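Local coordinates for protein MJ1225 (Methanocaldococcus jannaschii, PDB 3KH5) that binds AMP and ADP through its CBS domains and is probably an archaeal homologue of the nucleotide-sensing gamma subunit of AMPK, at residues Y35-V40 and L130-D135; V191-S196 and A256-D261; K244-M249 and K273-Y278. One frame throughout, in Å; residues are numbered along the deposited sequence.

Contact 1: residues Y35-V40 and L130-D135. With ADP (adenosine-5'-diphosphate), chain B; ADP (adenosine-5'-diphosphate), chain D.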
loop_
_atom_site.group_PDB
_atom_site.type_symbol
_atom_site.label_atom_id
_atom_site.label_comp_id
_atom_site.label_asym_id
_atom_site.label_seq_id
_atom_site.Cartn_x
_atom_site.Cartn_y
_atom_site.Cartn_z
ATOM N N TYR A 35 10.545 -0.725 -1.582
ATOM C CA TYR A 35 9.480 -1.705 -1.780
ATOM C C TYR A 35 8.618 -1.843 -0.549
ATOM O O TYR A 35 9.083 -2.238 0.525
ATOM C CB TYR A 35 10.035 -3.060 -2.218
ATOM C CG TYR A 35 10.775 -2.950 -3.521
ATOM C CD1 TYR A 35 10.192 -2.309 -4.616
ATOM C CD2 TYR A 35 12.067 -3.449 -3.658
ATOM C CE1 TYR A 35 10.869 -2.182 -5.820
ATOM C CE2 TYR A 35 12.756 -3.329 -4.863
ATOM C CZ TYR A 35 12.150 -2.694 -5.939
ATOM O OH TYR A 35 12.823 -2.572 -7.132
ATOM N N ARG A 36 7.348 -1.508 -0.731
ATOM C CA ARG A 36 6.394 -1.526 0.359
ATOM C C ARG A 36 5.554 -2.821 0.406
ATOM O O ARG A 36 4.524 -2.874 1.082
ATOM C CB ARG A 36 5.526 -0.259 0.315
ATOM C CG ARG A 36 6.092 0.934 1.123
ATOM C CD ARG A 36 7.552 1.296 0.785
ATOM N NE ARG A 36 8.188 2.083 1.847
ATOM C CZ ARG A 36 8.695 3.306 1.696
ATOM N NH1 ARG A 36 8.667 3.913 0.514
ATOM N NH2 ARG A 36 9.244 3.924 2.735
ATOM N N ARG A 37 6.011 -3.857 -0.299
ATOM C CA ARG A 37 5.356 -5.173 -0.295
ATOM C C ARG A 37 6.414 -6.273 -0.286
ATOM O O ARG A 37 7.109 -6.483 -1.284
ATOM C CB ARG A 37 4.440 -5.324 -1.518
ATOM C CG ARG A 37 3.732 -6.682 -1.649
ATOM C CD ARG A 37 3.058 -6.856 -3.024
ATOM N NE ARG A 37 2.274 -5.680 -3.398
ATOM C CZ ARG A 37 0.986 -5.500 -3.120
ATOM N NH1 ARG A 37 0.294 -6.433 -2.473
ATOM N NH2 ARG A 37 0.384 -4.378 -3.501
ATOM N N LEU A 38 6.539 -6.969 0.843
ATOM C CA LEU A 38 7.595 -7.972 1.009
ATOM C C LEU A 38 7.090 -9.399 1.238
ATOM O O LEU A 38 6.534 -9.692 2.310
ATOM C CB LEU A 38 8.539 -7.582 2.157
ATOM C CG LEU A 38 9.242 -6.220 2.178
ATOM C CD1 LEU A 38 10.052 -6.068 3.458
ATOM C CD2 LEU A 38 10.130 -6.023 0.959
ATOM N N PRO A 39 7.290 -10.297 0.243
ATOM C CA PRO A 39 7.063 -11.726 0.460
ATOM C C PRO A 39 7.941 -12.252 1.583
ATOM O O PRO A 39 9.104 -11.853 1.715
ATOM C CB PRO A 39 7.486 -12.361 -0.870
ATOM C CG PRO A 39 7.296 -11.293 -1.871
ATOM C CD PRO A 39 7.662 -10.020 -1.160
ATOM N N VAL A 40 7.357 -13.119 2.399
ATOM C CA VAL A 40 8.084 -13.800 3.447
ATOM C C VAL A 40 8.310 -15.228 2.951
ATOM O O VAL A 40 7.365 -15.931 2.574
ATOM C CB VAL A 40 7.338 -13.738 4.802
ATOM C CG1 VAL A 40 8.188 -14.340 5.909
ATOM C CG2 VAL A 40 6.984 -12.290 5.154
ATOM N N LEU A 130 7.116 -11.680 -9.021
ATOM C CA LEU A 130 5.992 -10.955 -8.440
ATOM C C LEU A 130 5.424 -10.019 -9.499
ATOM O O LEU A 130 6.172 -9.415 -10.271
ATOM C CB LEU A 130 6.432 -10.145 -7.217
ATOM C CG LEU A 130 5.343 -9.356 -6.478
ATOM C CD1 LEU A 130 5.046 -9.991 -5.126
ATOM C CD2 LEU A 130 5.810 -7.928 -6.282
ATOM N N ILE A 131 4.100 -9.914 -9.532
ATOM C CA ILE A 131 3.401 -8.995 -10.430
ATOM C C ILE A 131 2.482 -8.083 -9.613
ATOM O O ILE A 131 1.860 -8.524 -8.646
ATOM C CB ILE A 131 2.594 -9.762 -11.522
ATOM C CG1 ILE A 131 2.001 -8.813 -12.572
ATOM C CG2 ILE A 131 1.503 -10.633 -10.914
ATOM C CD1 ILE A 131 2.846 -8.673 -13.818
ATOM N N THR A 132 2.410 -6.813 -10.001
ATOM C CA THR A 132 1.541 -5.854 -9.330
ATOM C C THR A 132 0.641 -5.224 -10.379
ATOM O O THR A 132 0.853 -5.419 -11.580
ATOM C CB THR A 132 2.345 -4.735 -8.639
ATOM O OG1 THR A 132 2.953 -3.899 -9.632
ATOM C CG2 THR A 132 3.426 -5.311 -7.726
ATOM N N GLU A 133 -0.356 -4.467 -9.927
ATOM C CA GLU A 133 -1.275 -3.761 -10.824
ATOM C C GLU A 133 -0.560 -2.771 -11.756
ATOM O O GLU A 133 -0.902 -2.676 -12.939
ATOM C CB GLU A 133 -2.364 -3.050 -10.020
ATOM C CG GLU A 133 -3.321 -3.991 -9.301
ATOM C CD GLU A 133 -4.240 -3.265 -8.338
ATOM O OE1 GLU A 133 -5.453 -3.560 -8.340
ATOM O OE2 GLU A 133 -3.749 -2.396 -7.585
ATOM N N ARG A 134 0.432 -2.057 -11.219
ATOM C CA ARG A 134 1.254 -1.116 -11.994
ATOM C C ARG A 134 1.972 -1.816 -13.152
ATOM O O ARG A 134 2.012 -1.289 -14.264
ATOM C CB ARG A 134 2.274 -0.403 -11.084
ATOM C CG ARG A 134 2.954 0.832 -11.708
ATOM C CD ARG A 134 3.463 1.847 -10.664
ATOM N NE ARG A 134 2.480 2.096 -9.607
ATOM C CZ ARG A 134 2.733 2.079 -8.298
ATOM N NH1 ARG A 134 3.971 1.866 -7.849
ATOM N NH2 ARG A 134 1.746 2.304 -7.433
ATOM N N ASP A 135 2.536 -2.995 -12.877
ATOM C CA ASP A 135 3.238 -3.795 -13.890
ATOM C C ASP A 135 2.325 -4.067 -15.083
ATOM O O ASP A 135 2.753 -3.995 -16.238
ATOM C CB ASP A 135 3.681 -5.146 -13.315
ATOM C CG ASP A 135 4.832 -5.037 -12.327
ATOM O OD1 ASP A 135 5.607 -4.056 -12.378
ATOM O OD2 ASP A 135 4.972 -5.966 -11.500
HETATM P PB ADP B . 3.731 -2.021 -3.701
HETATM O O1B ADP B . 5.158 -1.759 -3.403
HETATM O O2B ADP B . 2.806 -0.723 -3.389
HETATM O O3B ADP B . 3.102 -3.175 -2.787
HETATM P PA ADP B . 3.377 -1.251 -6.338
HETATM O O1A ADP B . 3.938 0.088 -5.972
HETATM O O2A ADP B . 3.414 -1.753 -7.901
HETATM O O3A ADP B . 3.462 -2.451 -5.228
HETATM O "O5'" ADP B . 4.942 -1.760 -6.471
HETATM C "C5'" ADP B . 6.107 -0.905 -6.706
HETATM C "C4'" ADP B . 6.961 -1.374 -7.924
HETATM O "O4'" ADP B . 8.144 -2.155 -7.562
HETATM C "C3'" ADP B . 6.088 -2.258 -8.819
HETATM O "O3'" ADP B . 6.213 -1.850 -10.197
HETATM C "C2'" ADP B . 6.595 -3.683 -8.620
HETATM O "O2'" ADP B . 6.836 -4.233 -9.917
HETATM C "C1'" ADP B . 7.922 -3.574 -7.846
HETATM N N9 ADP B . 8.013 -4.325 -6.528
HETATM C C8 ADP B . 7.112 -4.317 -5.541
HETATM N N7 ADP B . 7.541 -5.083 -4.534
HETATM C C5 ADP B . 8.726 -5.582 -4.872
HETATM C C6 ADP B . 9.641 -6.428 -4.242
HETATM N N6 ADP B . 9.391 -6.916 -3.028
HETATM N N1 ADP B . 10.783 -6.747 -4.881
HETATM C C2 ADP B . 11.042 -6.270 -6.094
HETATM N N3 ADP B . 10.191 -5.461 -6.717
HETATM C C4 ADP B . 9.028 -5.102 -6.139
HETATM P PB ADP D . -2.737 -4.150 -1.583
HETATM O O1B ADP D . -4.147 -3.710 -1.781
HETATM O O2B ADP D . -1.682 -3.010 -2.072
HETATM O O3B ADP D . -2.341 -5.489 -2.402
HETATM P PA ADP D . -2.006 -3.285 0.812
HETATM O O1A ADP D . -2.985 -2.492 1.588
HETATM O O2A ADP D . -0.481 -3.304 1.386
HETATM O O3A ADP D . -2.395 -4.531 -0.086
HETATM O "O5'" ADP D . -2.197 -4.442 1.974
HETATM C "C5'" ADP D . -3.462 -4.771 2.629
HETATM C "C4'" ADP D . -3.422 -6.172 3.316
HETATM O "O4'" ADP D . -3.452 -7.186 2.261
HETATM C "C3'" ADP D . -2.171 -6.455 4.174
HETATM O "O3'" ADP D . -2.568 -7.170 5.352
HETATM C "C2'" ADP D . -1.310 -7.331 3.259
HETATM O "O2'" ADP D . -0.456 -8.219 3.999
HETATM C "C1'" ADP D . -2.372 -8.121 2.502
HETATM N N9 ADP D . -1.851 -8.608 1.191
HETATM C C8 ADP D . -1.218 -7.925 0.230
HETATM N N7 ADP D . -0.929 -8.752 -0.783
HETATM C C5 ADP D . -1.381 -9.959 -0.460
HETATM C C6 ADP D . -1.382 -11.200 -1.085
HETATM N N6 ADP D . -0.835 -11.359 -2.287
HETATM N N1 ADP D . -1.946 -12.241 -0.448
HETATM C C2 ADP D . -2.498 -12.107 0.752
HETATM N N3 ADP D . -2.513 -10.938 1.374
HETATM C C4 ADP D . -1.965 -9.861 0.791
#

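Contact 2: residues V191-S196 and A256-D261. With AMP (adenosine monophosphate), chain C.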
loop_
_atom_site.group_PDB
_atom_site.type_symbol
_atom_site.label_atom_id
_atom_site.label_comp_id
_atom_site.label_asym_id
_atom_site.label_seq_id
_atom_site.Cartn_x
_atom_site.Cartn_y
_atom_site.Cartn_z
ATOM N N VAL A 191 -7.196 19.205 0.842
ATOM C CA VAL A 191 -6.125 20.021 1.413
ATOM C C VAL A 191 -4.812 19.250 1.512
ATOM O O VAL A 191 -3.774 19.816 1.867
ATOM C CB VAL A 191 -6.523 20.627 2.789
ATOM C CG1 VAL A 191 -7.541 21.753 2.610
ATOM C CG2 VAL A 191 -7.063 19.561 3.732
ATOM N N GLY A 192 -4.872 17.962 1.181
ATOM C CA GLY A 192 -3.707 17.089 1.198
ATOM C C GLY A 192 -4.030 15.632 0.913
ATOM O O GLY A 192 -5.168 15.281 0.599
ATOM N N ILE A 193 -3.010 14.787 1.014
ATOM C CA ILE A 193 -3.169 13.337 0.926
ATOM C C ILE A 193 -2.235 12.685 1.951
ATOM O O ILE A 193 -1.151 13.200 2.234
ATOM C CB ILE A 193 -2.901 12.809 -0.517
ATOM C CG1 ILE A 193 -3.419 11.369 -0.695
ATOM C CG2 ILE A 193 -1.418 12.947 -0.901
ATOM C CD1 ILE A 193 -3.547 10.914 -2.153
ATOM N N ILE A 194 -2.676 11.567 2.517
ATOM C CA ILE A 194 -1.886 10.805 3.477
ATOM C C ILE A 194 -1.977 9.320 3.100
ATOM O O ILE A 194 -3.062 8.829 2.763
ATOM C CB ILE A 194 -2.360 11.085 4.943
ATOM C CG1 ILE A 194 -1.370 10.511 5.966
ATOM C CG2 ILE A 194 -3.778 10.565 5.198
ATOM C CD1 ILE A 194 -0.130 11.370 6.167
ATOM N N THR A 195 -0.839 8.621 3.115
ATOM C CA THR A 195 -0.797 7.192 2.764
ATOM C C THR A 195 -0.080 6.378 3.848
ATOM O O THR A 195 0.584 6.953 4.709
ATOM C CB THR A 195 -0.141 6.932 1.371
ATOM O OG1 THR A 195 1.285 7.039 1.467
ATOM C CG2 THR A 195 -0.664 7.906 0.309
ATOM N N SER A 196 -0.213 5.051 3.805
ATOM C CA SER A 196 0.460 4.172 4.773
ATOM C C SER A 196 1.989 4.334 4.760
ATOM O O SER A 196 2.651 4.145 5.783
ATOM C CB SER A 196 0.081 2.709 4.537
ATOM O OG SER A 196 0.458 2.279 3.239
ATOM N N ALA A 256 -3.053 6.300 -6.609
ATOM C CA ALA A 256 -4.348 6.942 -6.397
ATOM C C ALA A 256 -4.319 8.453 -6.620
ATOM O O ALA A 256 -3.436 9.147 -6.111
ATOM C CB ALA A 256 -4.867 6.629 -4.993
ATOM N N LEU A 257 -5.289 8.951 -7.386
ATOM C CA LEU A 257 -5.513 10.389 -7.524
ATOM C C LEU A 257 -6.913 10.755 -7.018
ATOM O O LEU A 257 -7.903 10.157 -7.451
ATOM C CB LEU A 257 -5.343 10.850 -8.982
ATOM C CG LEU A 257 -3.977 10.844 -9.681
ATOM C CD1 LEU A 257 -3.412 9.434 -9.844
ATOM C CD2 LEU A 257 -4.088 11.510 -11.050
ATOM N N PRO A 258 -6.999 11.717 -6.077
ATOM C CA PRO A 258 -8.284 12.302 -5.703
ATOM C C PRO A 258 -8.871 13.013 -6.920
ATOM O O PRO A 258 -8.130 13.650 -7.671
ATOM C CB PRO A 258 -7.905 13.318 -4.617
ATOM C CG PRO A 258 -6.623 12.800 -4.055
ATOM C CD PRO A 258 -5.901 12.231 -5.238
ATOM N N VAL A 259 -10.175 12.869 -7.134
ATOM C CA VAL A 259 -10.859 13.553 -8.230
ATOM C C VAL A 259 -11.506 14.811 -7.658
ATOM O O VAL A 259 -12.292 14.740 -6.705
ATOM C CB VAL A 259 -11.906 12.646 -8.929
ATOM C CG1 VAL A 259 -12.443 13.304 -10.195
ATOM C CG2 VAL A 259 -11.303 11.283 -9.252
ATOM N N VAL A 260 -11.147 15.960 -8.224
ATOM C CA VAL A 260 -11.602 17.239 -7.691
ATOM C C VAL A 260 -12.266 18.168 -8.702
ATOM O O VAL A 260 -12.108 18.035 -9.923
ATOM C CB VAL A 260 -10.464 18.036 -6.970
ATOM C CG1 VAL A 260 -9.889 17.239 -5.803
ATOM C CG2 VAL A 260 -9.365 18.447 -7.956
ATOM N N ASP A 261 -13.000 19.120 -8.127
ATOM C CA ASP A 261 -13.559 20.290 -8.787
ATOM C C ASP A 261 -12.453 21.260 -9.136
ATOM O O ASP A 261 -11.310 21.107 -8.683
ATOM C CB ASP A 261 -14.463 21.027 -7.795
ATOM C CG ASP A 261 -15.923 20.678 -7.945
ATOM O OD1 ASP A 261 -16.760 21.398 -7.357
ATOM O OD2 ASP A 261 -16.246 19.695 -8.650
HETATM P P AMP C . 2.321 5.471 -1.936
HETATM O O1P AMP C . 3.402 4.516 -2.290
HETATM O O2P AMP C . 1.477 4.949 -0.661
HETATM O O3P AMP C . 1.229 5.633 -3.123
HETATM O "O5'" AMP C . 2.843 6.938 -1.555
HETATM C "C5'" AMP C . 4.228 7.346 -1.664
HETATM C "C4'" AMP C . 4.332 8.865 -1.502
HETATM O "O4'" AMP C . 3.545 9.424 -2.593
HETATM C "C3'" AMP C . 3.631 9.241 -0.183
HETATM O "O3'" AMP C . 4.348 10.297 0.491
HETATM C "C2'" AMP C . 2.268 9.749 -0.646
HETATM O "O2'" AMP C . 1.789 10.768 0.240
HETATM C "C1'" AMP C . 2.584 10.330 -2.028
HETATM N N9 AMP C . 1.391 10.364 -2.924
HETATM C C8 AMP C . 0.557 9.353 -3.188
HETATM N N7 AMP C . -0.391 9.759 -4.032
HETATM C C5 AMP C . -0.157 11.038 -4.304
HETATM C C6 AMP C . -0.792 11.975 -5.104
HETATM N N6 AMP C . -1.883 11.639 -5.791
HETATM N N1 AMP C . -0.287 13.221 -5.172
HETATM C C2 AMP C . 0.803 13.563 -4.489
HETATM N N3 AMP C . 1.434 12.690 -3.717
HETATM C C4 AMP C . 0.978 11.427 -3.607
#

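Contact 3: residues K244-M249 and K273-Y278. With ADP (adenosine-5'-diphosphate), chain E.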
loop_
_atom_site.group_PDB
_atom_site.type_symbol
_atom_site.label_atom_id
_atom_site.label_comp_id
_atom_site.label_asym_id
_atom_site.label_seq_id
_atom_site.Cartn_x
_atom_site.Cartn_y
_atom_site.Cartn_z
ATOM N N LYS A 244 -4.378 9.071 -20.022
ATOM C CA LYS A 244 -3.550 10.108 -19.402
ATOM C C LYS A 244 -3.345 9.806 -17.917
ATOM O O LYS A 244 -2.210 9.813 -17.426
ATOM C CB LYS A 244 -4.163 11.501 -19.604
ATOM C CG LYS A 244 -3.651 12.565 -18.619
ATOM C CD LYS A 244 -4.368 13.897 -18.826
ATOM C CE LYS A 244 -4.237 14.786 -17.590
ATOM N NZ LYS A 244 -2.853 15.312 -17.409
ATOM N N ILE A 245 -4.446 9.528 -17.219
ATOM C CA ILE A 245 -4.400 9.198 -15.795
ATOM C C ILE A 245 -3.553 7.948 -15.521
ATOM O O ILE A 245 -2.646 7.993 -14.678
ATOM C CB ILE A 245 -5.824 9.106 -15.173
ATOM C CG1 ILE A 245 -6.525 10.473 -15.222
ATOM C CG2 ILE A 245 -5.779 8.563 -13.744
ATOM C CD1 ILE A 245 -5.696 11.660 -14.706
ATOM N N ALA A 246 -3.824 6.859 -16.245
ATOM C CA ALA A 246 -3.029 5.625 -16.143
ATOM C C ALA A 246 -1.533 5.878 -16.338
ATOM O O ALA A 246 -0.704 5.321 -15.613
ATOM C CB ALA A 246 -3.525 4.581 -17.136
ATOM N N GLU A 247 -1.196 6.723 -17.310
ATOM C CA GLU A 247 0.199 7.057 -17.586
ATOM C C GLU A 247 0.854 7.827 -16.437
ATOM O O GLU A 247 2.002 7.555 -16.078
ATOM C CB GLU A 247 0.309 7.846 -18.889
ATOM C CG GLU A 247 1.736 8.190 -19.303
ATOM C CD GLU A 247 1.793 8.915 -20.634
ATOM O OE1 GLU A 247 2.679 8.584 -21.450
ATOM O OE2 GLU A 247 0.948 9.806 -20.875
ATOM N N ILE A 248 0.122 8.790 -15.873
ATOM C CA ILE A 248 0.596 9.533 -14.705
ATOM C C ILE A 248 0.938 8.598 -13.536
ATOM O O ILE A 248 1.994 8.744 -12.923
ATOM C CB ILE A 248 -0.410 10.635 -14.280
ATOM C CG1 ILE A 248 -0.319 11.821 -15.253
ATOM C CG2 ILE A 248 -0.122 11.132 -12.855
ATOM C CD1 ILE A 248 -1.618 12.606 -15.372
ATOM N N MET A 249 0.062 7.634 -13.250
ATOM C CA MET A 249 0.277 6.677 -12.151
ATOM C C MET A 249 1.557 5.870 -12.340
ATOM O O MET A 249 2.407 5.792 -11.449
ATOM C CB MET A 249 -0.908 5.707 -12.046
ATOM C CG MET A 249 -2.232 6.344 -11.656
ATOM S SD MET A 249 -3.609 5.193 -11.837
ATOM C CE MET A 249 -4.932 6.126 -11.070
ATOM N N LYS A 273 -6.445 -0.013 -9.417
ATOM C CA LYS A 273 -7.427 -1.094 -9.526
ATOM C C LYS A 273 -8.593 -0.670 -10.413
ATOM O O LYS A 273 -9.080 -1.463 -11.221
ATOM C CB LYS A 273 -7.940 -1.565 -8.161
ATOM C CG LYS A 273 -8.633 -2.937 -8.221
ATOM C CD LYS A 273 -9.232 -3.365 -6.882
ATOM C CE LYS A 273 -8.181 -3.463 -5.778
ATOM N NZ LYS A 273 -7.076 -4.404 -6.109
ATOM N N ASP A 274 -9.026 0.582 -10.263
ATOM C CA ASP A 274 -10.092 1.150 -11.091
ATOM C C ASP A 274 -9.718 1.223 -12.562
ATOM O O ASP A 274 -10.554 0.964 -13.429
ATOM C CB ASP A 274 -10.439 2.561 -10.633
ATOM C CG ASP A 274 -11.024 2.595 -9.248
ATOM O OD1 ASP A 274 -11.832 1.701 -8.918
ATOM O OD2 ASP A 274 -10.680 3.528 -8.495
ATOM N N VAL A 275 -8.475 1.623 -12.835
ATOM C CA VAL A 275 -7.947 1.659 -14.199
ATOM C C VAL A 275 -8.061 0.278 -14.831
ATOM O O VAL A 275 -8.486 0.151 -15.980
ATOM C CB VAL A 275 -6.471 2.153 -14.248
ATOM C CG1 VAL A 275 -5.868 1.969 -15.641
ATOM C CG2 VAL A 275 -6.382 3.610 -13.830
ATOM N N LEU A 276 -7.703 -0.752 -14.070
ATOM C CA LEU A 276 -7.747 -2.115 -14.579
ATOM C C LEU A 276 -9.159 -2.617 -14.892
ATOM O O LEU A 276 -9.312 -3.631 -15.576
ATOM C CB LEU A 276 -7.010 -3.083 -13.644
ATOM C CG LEU A 276 -5.475 -3.101 -13.634
ATOM C CD1 LEU A 276 -4.994 -4.098 -12.592
ATOM C CD2 LEU A 276 -4.901 -3.451 -15.004
ATOM N N LYS A 277 -10.188 -1.913 -14.418
ATOM C CA LYS A 277 -11.569 -2.278 -14.758
ATOM C C LYS A 277 -11.883 -2.041 -16.239
ATOM O O LYS A 277 -12.870 -2.573 -16.758
ATOM C CB LYS A 277 -12.576 -1.547 -13.871
ATOM C CG LYS A 277 -12.543 -1.960 -12.410
ATOM C CD LYS A 277 -13.307 -0.947 -11.575
ATOM C CE LYS A 277 -13.274 -1.286 -10.095
ATOM N NZ LYS A 277 -13.960 -0.241 -9.278
ATOM N N TYR A 278 -11.039 -1.246 -16.908
ATOM C CA TYR A 278 -11.090 -1.090 -18.367
ATOM C C TYR A 278 -10.940 -2.440 -19.060
ATOM O O TYR A 278 -11.601 -2.696 -20.066
ATOM C CB TYR A 278 -10.004 -0.124 -18.872
ATOM C CG TYR A 278 -10.060 0.175 -20.366
ATOM C CD1 TYR A 278 -10.959 1.112 -20.875
ATOM C CD2 TYR A 278 -9.212 -0.473 -21.266
ATOM C CE1 TYR A 278 -11.018 1.390 -22.237
ATOM C CE2 TYR A 278 -9.263 -0.198 -22.636
ATOM C CZ TYR A 278 -10.168 0.737 -23.111
ATOM O OH TYR A 278 -10.231 1.019 -24.456
HETATM P PB ADP E . -5.608 1.985 -2.261
HETATM O O1B ADP E . -4.404 2.120 -3.121
HETATM O O2B ADP E . -5.960 3.380 -1.455
HETATM O O3B ADP E . -5.469 0.852 -1.113
HETATM P PA ADP E . -7.252 0.261 -3.879
HETATM O O1A ADP E . -6.715 0.104 -5.252
HETATM O O2A ADP E . -6.855 -0.933 -2.871
HETATM O O3A ADP E . -6.882 1.669 -3.171
HETATM O "O5'" ADP E . -8.831 0.457 -3.902
HETATM C "C5'" ADP E . -9.771 -0.578 -4.245
HETATM C "C4'" ADP E . -11.114 0.143 -4.539
HETATM O "O4'" ADP E . -11.414 1.008 -3.395
HETATM C "C3'" ADP E . -11.038 1.054 -5.779
HETATM O "O3'" ADP E . -12.300 1.048 -6.454
HETATM C "C2'" ADP E . -10.750 2.441 -5.195
HETATM O "O2'" ADP E . -11.284 3.486 -6.026
HETATM C "C1'" ADP E . -11.468 2.395 -3.837
HETATM N N9 ADP E . -10.803 3.320 -2.853
HETATM C C8 ADP E . -9.490 3.486 -2.656
HETATM N N7 ADP E . -9.286 4.402 -1.707
HETATM C C5 ADP E . -10.470 4.830 -1.293
HETATM C C6 ADP E . -10.879 5.760 -0.341
HETATM N N6 ADP E . -9.988 6.440 0.380
HETATM N N1 ADP E . -12.196 5.957 -0.161
HETATM C C2 ADP E . -13.091 5.285 -0.878
HETATM N N3 ADP E . -12.729 4.390 -1.791
HETATM C C4 ADP E . -11.432 4.142 -2.020
#

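Contact 1: residues Y35-V40 and L130-D135
Pro39 and Leu130 make the direct apolar contact between the two segments, CG of the proline ring lying 4.2 Å from Leu130 CD1, and the aliphatic part of Arg37 borders the same methyl. The direct meeting is small, and a nucleotide, the ADP of chain B, lies between the segments and touches both. The two faces of its adenine are covered from opposite sides: the Tyr35 ring lies over one, with adenine N3 3.4 Å above the plane of the ring and displaced toward its rim, and Leu130 CD2 over the other, 3.8 Å from N7.

Hydrogen bonds read the rest of that ligand. Adenine N6 donates to Arg37 O at 2.9 Å and 165°, a nearly straight bond to main chain. At the far end Thr132 OG1 donates to phosphate oxygen O2A over 2.8 Å, and O3' of the ribose donates to Asp135 OD1 over 3.2 Å. A capping box fixes these two residues against each other at the start of helix 133-140: Thr132 N reaches Asp135 OD2 from above the carboxylate plane at 3.1 Å, and a weak bond returns from Asp135 N to Thr132 OG1.

The guanidinium of Arg37 hydrogen-bonds to a second nucleotide. Arg37 leaves its strand with CG anti to the backbone N (chi1 178°), and the guanidinium edge then meets the ADP of chain D, where NH1 donates to O3B at 2.8 Å. NH2 of the same group donates to both O2B and O3B, so one strand residue serves two ligands.

Strand 37-41 pairs antiparallel with strand 48-53 and is backed by helix 23-33, onto which Leu38 packs. Strand 127-132 is an edge strand of its own sheet, beside strand 117-121, with Ile131 resting on helix 103-112.

Contact 2: residues V191-S196 and A256-D261
Ile193 reaches across to Pro258 with the end of its longer branch, CD1 standing 4.1 Å from CG of the proline ring and 4.3 Å from Ala256 O. The conformation of this isoleucine organises the contact. CG1 is anti to the backbone N (chi1 -165°) and the next torsion is also extended, which carries CD1 well away from its own strand. CG2 meanwhile sits between the backbone N and the carbonyl carbon. Both branches consequently lie over the same face of the AMP adenine at different places: CG2 is 3.9 Å from C4, and CD1 is 3.9 Å from N7. One side chain thus packs against the base and touches the opposing strand at its far end.

Pro258 adds the rim of its ring, whose CD also approaches adenine N6. That amino group is recognised by main chain, donating to Ala256 O over 3.0 Å at 158°.

Thr195 divides its two branches between polar and apolar tasks. OG1 is placed between the backbone N and the carbonyl carbon (chi1 77°), from where it donates to the phosphate oxygen O2P over 3.0 Å, and CG2 turns toward the ribose, 3.6 Å from C2'. The same hydroxyl weakly caps the amide of Thr197 at the start of the following helix, and Asp198, one turn along, accepts from Thr195 N while also binding the nucleotide.

Farther up the strand, Val191 and Gly192 both face Val184 in a classic beta bulge. Taken together, a strand from each of two CBS repeats, an adenine bordered by both, one over its face and the other at its amino group, and a threonine at a helix start gripping the phosphate are the hallmarks of a nucleotide site in a paired CBS (Bateman) module, here occupied by AMP.

Contact 3: residues K244-M249 and K273-Y278
Beside Val275, which meets Ala246 and Met249 across the contact, the flat carboxylate of Asp274 is engaged through both oxygens. OD1 accepts from O3' of the ADP of chain E at 2.6 Å, and OD2 from O2' at 2.5 Å, so that the two ribose hydroxyls are read as a pair. The extended chain of Lys277, about a turn farther on, forms a salt bridge in which Lys277 NZ lies 2.9 Å from Asp274 OD1, nearly in line with the C-O bond. OD2 has a further donor in the amide of Thr271, which ties the acid to the end of the preceding strand.

The packing between the segments is entirely apolar and divided between the methyls of Val275. With CG1 anti to the backbone N (chi1 171°), that methyl meets Ala246 CB at 3.8 Å. CG2 instead lies 3.8 Å from Met249 SD; the extended methionine runs alongside the valine, the two chains pointing opposite ways, with Met249 CE 4.0 Å from Val275 CG2. Ala246 is small enough for the two backbones to come close at this point.

Lys273 leans along the nucleotide, its CE 3.6 Å from ADP C5'.

One short helical turn therefore has two chemistries: Val275 anchors it to helix 242-252, while Asp274 grips the ribose. The lysine and the amide donor would be expected to favour a charged carboxylate, well suited to accept hydrogen bonds from both hydroxyls.

All three contacts ring a shared cluster of nucleotides. Contacts 1 and 2 each bring together segments of two CBS repeats around a nucleotide, with centres about 22 Å apart and no touch, and contact 1 also reaches a second ADP. Contact 3 joins helices within the last repeat and binds a further ADP by its ribose. It also connects the others: its centre is about 17 Å from that of contact 1, where Glu133 OE1 and Lys273 NZ form a 2.9 Å salt bridge, and about 15 Å from that of contact 2, where Leu257 CD1 packs 3.8 Å from Met249 CG. Arg180 belongs to the pockets of contacts 1 and 2 and, through its backbone N, also binds the ADP of contact 3.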